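Local coordinates for PUM-HD domain-containing protein (PDB 7CGF), which binds RNA through its Pumilio homology domain, the part present in this chain, and probably recognises elements in the 3' untranslated regions of messenger RNAs, at residues M284-A289 against R326-T331; I299-M304 against P337-F342; F173-L178 against K211-Q216; T16-N21 against L38-D43. The protein carries 2 engineered substitutions. All blocks are in the same frame, centred on the assembly; numbering follows the deposited sequence.

All four contacts lie in one Pumilio homology domain, an all-helical solenoid. Contacts 1 and 2 are neighbours near the C-terminal end, with centres about 14 Å apart, and their segments alternate along the chain. They touch through A289 O and V300 N, 2.8 Å apart and probably hydrogen-bonded. T331 CG2 also packs on V300 CG1 at 3.8 Å. Contact 3 lies between the two ends, its centre about 37 Å from that of contact 1. Contact 4 is near the N-terminus, about 70 Å from contact 1 between centres. The nearest atoms of contacts 4 and 2 lie about 6 and 7 Å from the bound RNA. Contacts 1 and 3 stay about 13 and 14 Å from it.

Contact 1 of 4, residues M284-A289 against R326-T331; sequences MIVGAA and RELILT
E327 O, on the helix whose side chains meet V286, accepts two bonds from a single residue, T331. The hydroxyl T331 OG1 donates at 2.6 Å, and the backbone T331 N donates at 3.0 Å. The two donors come from opposite faces of the carbonyl plane, with OG1 tilted 29° out of it. The hydroxyl is thus turned back onto its own helix, and no hydrogen bond crosses between the segments. The contact joins helices 279-290 and 322-332, which lie side by side in the alpha-solenoid of Pumilio repeats. Within the two segments the backbones are nearest at V286 and L328, whose CA atoms are 7.3 Å apart. V286 carries the contact with one methyl, CG1. This branch stands anti to the backbone N (chi1 171°), and that turn aims it across the gap. The side chains of E327 and V286 run antiparallel past one another. The extended E327 chain brings its carboxylate alongside the valine, with OE2 3.7 Å from V286 CG1. This is a van der Waals touch at the partly exposed edge of the contact. Away from the carboxylate the surroundings are largely apolar. M316 of helix 309-319 meets both V286 and A289, and F317 of the same helix meets L328. C290 is touched by E327, L328 and T331. L328 approaches with its branch point rather than a methyl: the atom nearest V286 CG1 is L328 CG, at 4.1 Å.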
# COMPACT_ATOMS: atom_id res chain seq x y z
N MET A 284 22.17 -19.69 -8.22
CA MET A 284 23.18 -18.91 -7.51
C MET A 284 22.99 -19.00 -6.00
O MET A 284 23.98 -19.11 -5.26
CB MET A 284 23.12 -17.45 -7.96
CG MET A 284 23.50 -17.29 -9.42
SD MET A 284 23.17 -15.63 -9.97
CE MET A 284 24.21 -14.75 -8.80
N ILE A 285 21.74 -18.93 -5.53
CA ILE A 285 21.47 -19.00 -4.10
C ILE A 285 21.77 -20.40 -3.57
O ILE A 285 22.44 -20.56 -2.54
CB ILE A 285 20.01 -18.60 -3.81
CG1 ILE A 285 19.78 -17.14 -4.22
CG2 ILE A 285 19.67 -18.80 -2.32
CD1 ILE A 285 18.30 -16.73 -4.22
N VAL A 286 21.32 -21.44 -4.29
CA VAL A 286 21.62 -22.82 -3.89
C VAL A 286 23.13 -23.06 -3.85
O VAL A 286 23.66 -23.68 -2.91
CB VAL A 286 20.92 -23.81 -4.83
CG1 VAL A 286 21.40 -25.23 -4.55
CG2 VAL A 286 19.41 -23.74 -4.65
N GLY A 287 23.86 -22.58 -4.86
CA GLY A 287 25.30 -22.79 -4.88
C GLY A 287 26.00 -22.11 -3.72
O GLY A 287 26.94 -22.65 -3.14
N ALA A 288 25.54 -20.90 -3.36
CA ALA A 288 26.10 -20.22 -2.20
C ALA A 288 25.82 -21.01 -0.93
O ALA A 288 26.69 -21.11 -0.05
CB ALA A 288 25.49 -18.82 -2.08
N ALA A 289 24.62 -21.58 -0.83
CA ALA A 289 24.22 -22.29 0.38
C ALA A 289 24.99 -23.59 0.55
O ALA A 289 25.27 -24.00 1.68
CB ALA A 289 22.72 -22.57 0.35
N ARG A 326 18.43 -31.89 -5.16
CA ARG A 326 19.36 -33.00 -5.01
C ARG A 326 20.68 -32.53 -4.41
O ARG A 326 21.23 -33.19 -3.52
CB ARG A 326 19.55 -33.67 -6.37
CG ARG A 326 20.57 -34.76 -6.42
CD ARG A 326 20.47 -35.47 -7.76
NE ARG A 326 21.55 -36.43 -7.90
CZ ARG A 326 22.75 -36.10 -8.36
NH1 ARG A 326 23.70 -37.03 -8.46
NH2 ARG A 326 22.99 -34.84 -8.71
N GLU A 327 21.19 -31.37 -4.84
CA GLU A 327 22.43 -30.86 -4.25
C GLU A 327 22.23 -30.47 -2.79
O GLU A 327 23.12 -30.70 -1.95
CB GLU A 327 22.95 -29.67 -5.05
CG GLU A 327 24.27 -29.10 -4.50
CD GLU A 327 24.78 -27.88 -5.27
OE1 GLU A 327 25.93 -27.46 -5.00
OE2 GLU A 327 24.04 -27.36 -6.13
N LEU A 328 21.08 -29.87 -2.46
CA LEU A 328 20.81 -29.52 -1.07
C LEU A 328 20.73 -30.75 -0.18
O LEU A 328 21.25 -30.75 0.94
CB LEU A 328 19.50 -28.73 -0.97
CG LEU A 328 19.53 -27.30 -1.51
CD1 LEU A 328 18.12 -26.84 -1.72
CD2 LEU A 328 20.26 -26.40 -0.54
N ILE A 329 20.06 -31.80 -0.66
CA ILE A 329 19.93 -33.04 0.11
C ILE A 329 21.30 -33.67 0.34
O ILE A 329 21.64 -34.07 1.46
CB ILE A 329 18.97 -34.01 -0.60
CG1 ILE A 329 17.54 -33.50 -0.52
CG2 ILE A 329 19.11 -35.42 -0.00
CD1 ILE A 329 16.64 -34.01 -1.64
N LEU A 330 22.11 -33.76 -0.71
CA LEU A 330 23.43 -34.37 -0.57
C LEU A 330 24.31 -33.56 0.37
O LEU A 330 25.18 -34.12 1.04
CB LEU A 330 24.07 -34.53 -1.95
CG LEU A 330 23.28 -35.50 -2.85
CD1 LEU A 330 23.72 -35.44 -4.30
CD2 LEU A 330 23.37 -36.93 -2.32
N THR A 331 24.07 -32.25 0.47
CA THR A 331 24.86 -31.40 1.35
C THR A 331 24.41 -31.49 2.81
O THR A 331 25.24 -31.43 3.72
CB THR A 331 24.77 -29.94 0.86
OG1 THR A 331 25.17 -29.89 -0.52
CG2 THR A 331 25.67 -29.03 1.66

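Contact 2 of 4, residues I299-M304 against P337-F342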
# COMPACT_ATOMS: atom_id res chain seq x y z
N ILE A 299 26.96 -23.54 4.44
CA ILE A 299 26.10 -22.43 4.85
C ILE A 299 24.68 -22.92 5.12
O ILE A 299 24.04 -22.48 6.09
CB ILE A 299 26.13 -21.31 3.79
CG1 ILE A 299 27.54 -20.73 3.66
CG2 ILE A 299 25.14 -20.21 4.12
CD1 ILE A 299 27.97 -19.89 4.83
N VAL A 300 24.17 -23.82 4.28
CA VAL A 300 22.79 -24.28 4.42
C VAL A 300 22.58 -24.98 5.76
O VAL A 300 21.50 -24.88 6.36
CB VAL A 300 22.39 -25.19 3.23
CG1 VAL A 300 23.32 -26.42 3.12
CG2 VAL A 300 20.93 -25.60 3.33
N VAL A 301 23.62 -25.66 6.27
CA VAL A 301 23.53 -26.30 7.57
C VAL A 301 23.47 -25.26 8.68
O VAL A 301 22.60 -25.31 9.56
CB VAL A 301 24.72 -27.26 7.77
CG1 VAL A 301 24.66 -27.90 9.14
CG2 VAL A 301 24.71 -28.31 6.66
N GLN A 302 24.38 -24.28 8.65
CA GLN A 302 24.34 -23.17 9.60
C GLN A 302 23.00 -22.46 9.56
O GLN A 302 22.45 -22.09 10.61
CB GLN A 302 25.46 -22.18 9.30
CG GLN A 302 26.85 -22.80 9.23
CD GLN A 302 27.92 -21.81 8.83
OE1 GLN A 302 27.87 -20.64 9.22
NE2 GLN A 302 28.89 -22.26 8.04
N MET A 303 22.45 -22.27 8.36
CA MET A 303 21.17 -21.59 8.22
C MET A 303 20.05 -22.36 8.91
O MET A 303 19.15 -21.76 9.51
CB MET A 303 20.86 -21.40 6.73
CG MET A 303 21.70 -20.31 6.08
SD MET A 303 21.50 -20.29 4.29
CE MET A 303 19.77 -19.84 4.13
N MET A 304 20.08 -23.69 8.84
CA MET A 304 19.01 -24.48 9.45
C MET A 304 19.02 -24.38 10.97
O MET A 304 17.99 -24.66 11.60
CB MET A 304 19.12 -25.94 9.01
CG MET A 304 18.78 -26.17 7.55
SD MET A 304 19.10 -27.86 7.00
CE MET A 304 17.69 -28.69 7.72
N PRO A 337 21.97 -35.83 12.11
CA PRO A 337 21.98 -36.13 13.56
C PRO A 337 22.09 -34.89 14.44
O PRO A 337 21.21 -34.63 15.27
CB PRO A 337 23.20 -37.05 13.72
CG PRO A 337 23.99 -36.89 12.44
CD PRO A 337 22.95 -36.66 11.40
N VAL A 338 23.16 -34.10 14.25
CA VAL A 338 23.39 -32.94 15.11
C VAL A 338 22.34 -31.85 14.90
O VAL A 338 22.11 -31.05 15.82
CB VAL A 338 24.82 -32.40 14.89
CG1 VAL A 338 25.81 -33.56 14.90
CG2 VAL A 338 24.92 -31.60 13.61
N LEU A 339 21.71 -31.79 13.73
CA LEU A 339 20.64 -30.81 13.53
C LEU A 339 19.39 -31.16 14.30
O LEU A 339 18.59 -30.27 14.62
CB LEU A 339 20.31 -30.68 12.04
CG LEU A 339 21.39 -30.06 11.15
CD1 LEU A 339 21.01 -30.17 9.69
CD2 LEU A 339 21.63 -28.62 11.54
N ARG A 340 19.19 -32.44 14.63
CA ARG A 340 18.01 -32.83 15.40
C ARG A 340 18.02 -32.27 16.82
O ARG A 340 16.96 -32.23 17.46
CB ARG A 340 17.90 -34.36 15.42
N GLN A 341 19.17 -31.80 17.32
CA GLN A 341 19.33 -31.45 18.73
C GLN A 341 19.02 -29.99 19.03
O GLN A 341 18.71 -29.67 20.18
CB GLN A 341 20.76 -31.77 19.19
N PHE A 342 19.07 -29.13 18.03
CA PHE A 342 19.01 -27.71 18.23
C PHE A 342 17.59 -27.26 18.53
O PHE A 342 16.63 -28.00 18.32
CB PHE A 342 19.52 -26.97 16.98
CG PHE A 342 21.02 -26.76 16.95
CD1 PHE A 342 21.85 -27.83 16.72
CD2 PHE A 342 21.59 -25.49 17.13
CE1 PHE A 342 23.22 -27.68 16.69
CE2 PHE A 342 22.99 -25.33 17.10
CZ PHE A 342 23.80 -26.44 16.87
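Helix 299-304 passes the short helix 336-339, with the CA atoms of M304 and L339 7.7 Å apart. L339 reaches across and splits its two methyls between two partners. CD2 meets V301 CG1 at 3.9 Å and also lies 4.0 Å from V301 O. CD1 meets M304 SD at 4.0 Å, with M304 CE close beside it. Both pairs of side chains cross at about a right angle. The methionine chain bends at its last torsion (chi3 77°), which lays the sulfur and the terminal methyl together against the leucine. The touching side chains are apolar and buried, and no hydrogen bond joins the segments. Cutting L339 back to an alanine is likely to open a gap between the helices and leave V301 CG1 and the end of M304 without their shared partner. M304 also packs on V313, V332 and L352, and V301 on H335. V300, just before V301, packs on L328 and T331 of helix 322-332. The segment 299-304 falls in the predicted Pumilio repeat 294-331. Its junction with helix 336-339 is consistent with the C-terminal cap that closes the solenoid of a Pumilio homology domain.

Contact 3 of 4, residues F173-L178 against K211-Q216; sequences FIVDTL and KPVIGQ
V213 has the largest share of this contact and meets two residues with one methyl. Its CG2 lies 4.1 Å from V175 CG1 and 4.4 Å from L178 CD1. V175 and L178 are three residues apart on helix 172-178, so their side chains leave nearly the same face of it. The methyl of V213, from helix 207-219, sits between the two, nearer to the valine. The V213 branch used is the one anti to the carbonyl carbon, while CG1 takes the place anti to the backbone N (chi1 170°). V175 does the reverse and offers its CG1, the branch anti to its own N. The two valine side chains lie nearly perpendicular. The backbones are closest at L178 and V213, where the CA atoms are 7.2 Å apart. All three residues are buried, and no hydrogen bond joins the segments. The touch is light, and other helices complete the core. L178 also packs on M150, I185, M188, V198 and C201, while V213 shares I185. Q216 adds a polar tie beyond the valines, with NE2 bonded to S182 O. Within helix 172-178, T177 OG1 is bonded to F173 O at 2.7 Å in the carbonyl plane. That bond turns the hydroxyl onto its own backbone. The nearest atom of the contact is about 14 Å from the bound RNA. Apolar seams of this kind, here between helices 172-178 and 207-219 with two helices between them in the chain, stack Pumilio repeats into a curved alpha-solenoid, whose inner face binds RNA in this family.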
# COMPACT_ATOMS: atom_id res chain seq x y z
N PHE A 173 5.43 14.40 -10.67
CA PHE A 173 5.82 15.28 -9.57
C PHE A 173 6.01 14.50 -8.27
O PHE A 173 6.78 14.93 -7.40
CB PHE A 173 4.81 16.42 -9.39
CG PHE A 173 3.55 16.03 -8.65
CD1 PHE A 173 2.47 15.49 -9.34
CD2 PHE A 173 3.44 16.25 -7.29
CE1 PHE A 173 1.31 15.14 -8.65
CE2 PHE A 173 2.27 15.91 -6.60
CZ PHE A 173 1.21 15.36 -7.28
N ILE A 174 5.33 13.36 -8.13
CA ILE A 174 5.53 12.51 -6.96
C ILE A 174 6.84 11.74 -7.07
O ILE A 174 7.59 11.61 -6.10
CB ILE A 174 4.33 11.54 -6.78
CG1 ILE A 174 3.04 12.33 -6.57
CG2 ILE A 174 4.62 10.52 -5.66
CD1 ILE A 174 1.76 11.46 -6.68
N VAL A 175 7.13 11.22 -8.26
CA VAL A 175 8.41 10.56 -8.50
C VAL A 175 9.56 11.53 -8.26
O VAL A 175 10.55 11.18 -7.60
CB VAL A 175 8.44 9.97 -9.93
CG1 VAL A 175 9.80 9.37 -10.24
CG2 VAL A 175 7.34 8.90 -10.08
N ASP A 176 9.45 12.76 -8.76
CA ASP A 176 10.50 13.76 -8.55
C ASP A 176 10.63 14.16 -7.09
O ASP A 176 11.68 14.67 -6.68
CB ASP A 176 10.25 15.02 -9.39
CG ASP A 176 10.34 14.77 -10.90
OD1 ASP A 176 10.86 13.71 -11.31
OD2 ASP A 176 9.88 15.64 -11.68
N THR A 177 9.56 13.98 -6.30
CA THR A 177 9.69 14.19 -4.86
C THR A 177 10.46 13.05 -4.20
O THR A 177 11.34 13.29 -3.37
CB THR A 177 8.31 14.33 -4.22
OG1 THR A 177 7.61 15.39 -4.84
CG2 THR A 177 8.45 14.66 -2.71
N LEU A 178 10.19 11.79 -4.60
CA LEU A 178 11.03 10.68 -4.17
C LEU A 178 12.49 10.90 -4.50
O LEU A 178 13.37 10.46 -3.76
CB LEU A 178 10.57 9.37 -4.82
CG LEU A 178 9.21 8.86 -4.30
CD1 LEU A 178 8.81 7.59 -5.04
CD2 LEU A 178 9.34 8.57 -2.81
N LYS A 211 13.08 3.45 -12.91
CA LYS A 211 14.52 3.19 -12.97
C LYS A 211 15.33 4.03 -11.99
O LYS A 211 16.10 3.46 -11.20
CB LYS A 211 15.02 3.38 -14.41
CG LYS A 211 16.46 2.93 -14.58
CD LYS A 211 16.96 3.06 -16.03
CE LYS A 211 18.35 2.43 -16.16
NZ LYS A 211 18.90 2.49 -17.55
N PRO A 212 15.20 5.36 -11.95
CA PRO A 212 15.97 6.12 -10.95
C PRO A 212 15.53 5.86 -9.51
O PRO A 212 16.35 5.99 -8.60
CB PRO A 212 15.75 7.58 -11.35
CG PRO A 212 14.47 7.57 -12.14
CD PRO A 212 14.42 6.25 -12.84
N VAL A 213 14.26 5.54 -9.28
CA VAL A 213 13.81 5.20 -7.93
C VAL A 213 14.52 3.93 -7.47
O VAL A 213 15.08 3.87 -6.36
CB VAL A 213 12.28 5.04 -7.91
CG1 VAL A 213 11.81 4.44 -6.57
CG2 VAL A 213 11.60 6.38 -8.16
N ILE A 214 14.51 2.91 -8.31
CA ILE A 214 15.20 1.66 -7.99
C ILE A 214 16.69 1.92 -7.82
O ILE A 214 17.35 1.32 -6.96
CB ILE A 214 14.89 0.62 -9.08
CG1 ILE A 214 13.42 0.21 -8.95
CG2 ILE A 214 15.82 -0.62 -8.95
CD1 ILE A 214 12.86 -0.55 -10.17
N GLY A 215 17.25 2.83 -8.63
CA GLY A 215 18.67 3.12 -8.50
C GLY A 215 19.04 3.67 -7.14
O GLY A 215 20.09 3.34 -6.59
N GLN A 216 18.16 4.51 -6.57
CA GLN A 216 18.40 5.02 -5.22
C GLN A 216 18.32 3.90 -4.19
O GLN A 216 19.14 3.85 -3.26
CB GLN A 216 17.37 6.10 -4.85
CG GLN A 216 17.70 7.56 -5.21
CD GLN A 216 19.19 7.87 -5.22
OE1 GLN A 216 19.82 7.70 -6.25
NE2 GLN A 216 19.74 8.34 -4.10

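Contact 4 of 4, residues T16-N21 against L38-D43; sequences TRYRAN and LKFAKD
R19 and D43 form the polar, solvent-facing side of this contact, and Y18 and F40 form its packed side. On the packed side Y18 CD2 meets F40 CE2 at 4.1 Å, and the two side chains are set roughly square to each other. The tyrosine CG stands anti to its backbone N (chi1 173°), which carries the ring across to the other helix. There it also meets the ring of F49 and packs on L28 and V45. F40 is buried, and I33, I50, L14 and L15 pack round it. On the outer side the arginine is exposed and forms a salt bridge. R19 NH1 donates to D43 OD2 at 2.9 Å, with an N-H...O angle of 141°. The acceptor uses its syn lone pair, and the carboxylate is turned almost square to the guanidinium, with the planes 82° apart. D43 OD1 is 3.1 Å from the same NH1. The R19 chain bends at chi3, and its CD comes within 3.6 Å of D43 OD2. D43 is also the N-cap of helix 44-56. Its OD2 takes a bond from G46 N and a weak one from V45 N, so one oxygen serves both the arginine and the helix start. With an alanine in place of D43, R19 is likely to lose its counter-charge and the first turn of helix 44-56 its side-chain cap. Helix 14-20 thus lies against helix 37-41 and the start of helix 44-56, while A41 and K42 pack on L77 of helix 74-78 and K42 NZ makes a salt bridge to E76.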
# COMPACT_ATOMS: atom_id res chain seq x y z
N THR A 16 -34.54 16.93 15.28
CA THR A 16 -34.95 16.39 16.57
C THR A 16 -36.30 15.69 16.47
O THR A 16 -36.50 14.63 17.07
CB THR A 16 -34.99 17.50 17.62
OG1 THR A 16 -35.97 18.48 17.26
CG2 THR A 16 -33.65 18.17 17.70
N ARG A 17 -37.22 16.26 15.69
CA ARG A 17 -38.48 15.59 15.42
C ARG A 17 -38.25 14.23 14.77
O ARG A 17 -38.82 13.22 15.20
CB ARG A 17 -39.36 16.48 14.54
CG ARG A 17 -39.99 17.68 15.26
CD ARG A 17 -40.30 18.82 14.29
NE ARG A 17 -41.02 18.36 13.11
CZ ARG A 17 -40.99 18.97 11.93
NH1 ARG A 17 -40.28 20.08 11.77
NH2 ARG A 17 -41.67 18.47 10.90
N TYR A 18 -37.39 14.18 13.75
CA TYR A 18 -37.16 12.93 13.04
C TYR A 18 -36.45 11.91 13.91
O TYR A 18 -36.76 10.71 13.85
CB TYR A 18 -36.37 13.19 11.75
CG TYR A 18 -35.94 11.92 11.05
CD1 TYR A 18 -36.84 11.19 10.27
CD2 TYR A 18 -34.64 11.44 11.16
CE1 TYR A 18 -36.45 10.03 9.64
CE2 TYR A 18 -34.24 10.28 10.53
CZ TYR A 18 -35.15 9.58 9.77
OH TYR A 18 -34.76 8.42 9.14
N ARG A 19 -35.49 12.35 14.72
CA ARG A 19 -34.75 11.42 15.57
C ARG A 19 -35.64 10.77 16.62
O ARG A 19 -35.39 9.63 17.02
CB ARG A 19 -33.58 12.15 16.24
CG ARG A 19 -32.45 12.53 15.30
CD ARG A 19 -31.40 13.36 16.02
NE ARG A 19 -31.06 12.75 17.30
CZ ARG A 19 -30.14 11.80 17.46
NH1 ARG A 19 -29.46 11.35 16.42
NH2 ARG A 19 -29.91 11.30 18.66
N ALA A 20 -36.67 11.49 17.08
CA ALA A 20 -37.61 10.98 18.07
C ALA A 20 -38.33 9.74 17.57
O ALA A 20 -38.04 8.62 18.01
CB ALA A 20 -38.62 12.07 18.44
N ASN A 21 -39.27 9.92 16.65
CA ASN A 21 -40.00 8.81 16.04
C ASN A 21 -39.67 8.72 14.56
O ASN A 21 -40.31 9.41 13.74
CB ASN A 21 -41.51 8.97 16.25
N LEU A 38 -27.02 20.74 6.92
CA LEU A 38 -25.81 20.71 7.74
C LEU A 38 -26.04 19.95 9.04
O LEU A 38 -25.24 19.06 9.40
CB LEU A 38 -25.34 22.14 8.01
CG LEU A 38 -24.15 22.32 8.96
CD1 LEU A 38 -22.89 21.63 8.44
CD2 LEU A 38 -23.88 23.80 9.24
N LYS A 39 -27.12 20.27 9.76
CA LYS A 39 -27.40 19.57 11.01
C LYS A 39 -27.63 18.08 10.77
O LYS A 39 -27.10 17.24 11.51
CB LYS A 39 -28.62 20.20 11.71
CG LYS A 39 -28.32 21.48 12.46
CD LYS A 39 -29.61 22.04 13.07
CE LYS A 39 -29.51 23.53 13.41
NZ LYS A 39 -28.56 23.79 14.53
N PHE A 40 -28.37 17.73 9.72
CA PHE A 40 -28.62 16.33 9.42
C PHE A 40 -27.31 15.59 9.13
O PHE A 40 -27.07 14.50 9.66
CB PHE A 40 -29.56 16.19 8.23
CG PHE A 40 -31.00 15.96 8.61
CD1 PHE A 40 -31.83 17.02 8.95
CD2 PHE A 40 -31.52 14.68 8.62
CE1 PHE A 40 -33.16 16.79 9.30
CE2 PHE A 40 -32.85 14.45 8.96
CZ PHE A 40 -33.67 15.51 9.31
N ALA A 41 -26.44 16.19 8.31
CA ALA A 41 -25.26 15.49 7.82
C ALA A 41 -24.23 15.27 8.93
O ALA A 41 -23.46 14.30 8.87
CB ALA A 41 -24.62 16.24 6.65
N LYS A 42 -24.23 16.13 9.96
CA LYS A 42 -23.31 15.97 11.08
C LYS A 42 -23.86 15.10 12.19
O LYS A 42 -23.19 14.92 13.22
CB LYS A 42 -22.90 17.34 11.64
CG LYS A 42 -22.20 18.18 10.62
CD LYS A 42 -21.78 19.55 11.14
CE LYS A 42 -20.71 19.44 12.21
NZ LYS A 42 -20.35 20.80 12.72
N ASP A 43 -25.07 14.57 12.02
CA ASP A 43 -25.73 13.72 13.00
C ASP A 43 -25.66 12.27 12.54
O ASP A 43 -25.78 11.98 11.35
CB ASP A 43 -27.19 14.15 13.15
CG ASP A 43 -27.92 13.36 14.20
OD1 ASP A 43 -27.79 13.73 15.39
OD2 ASP A 43 -28.64 12.41 13.84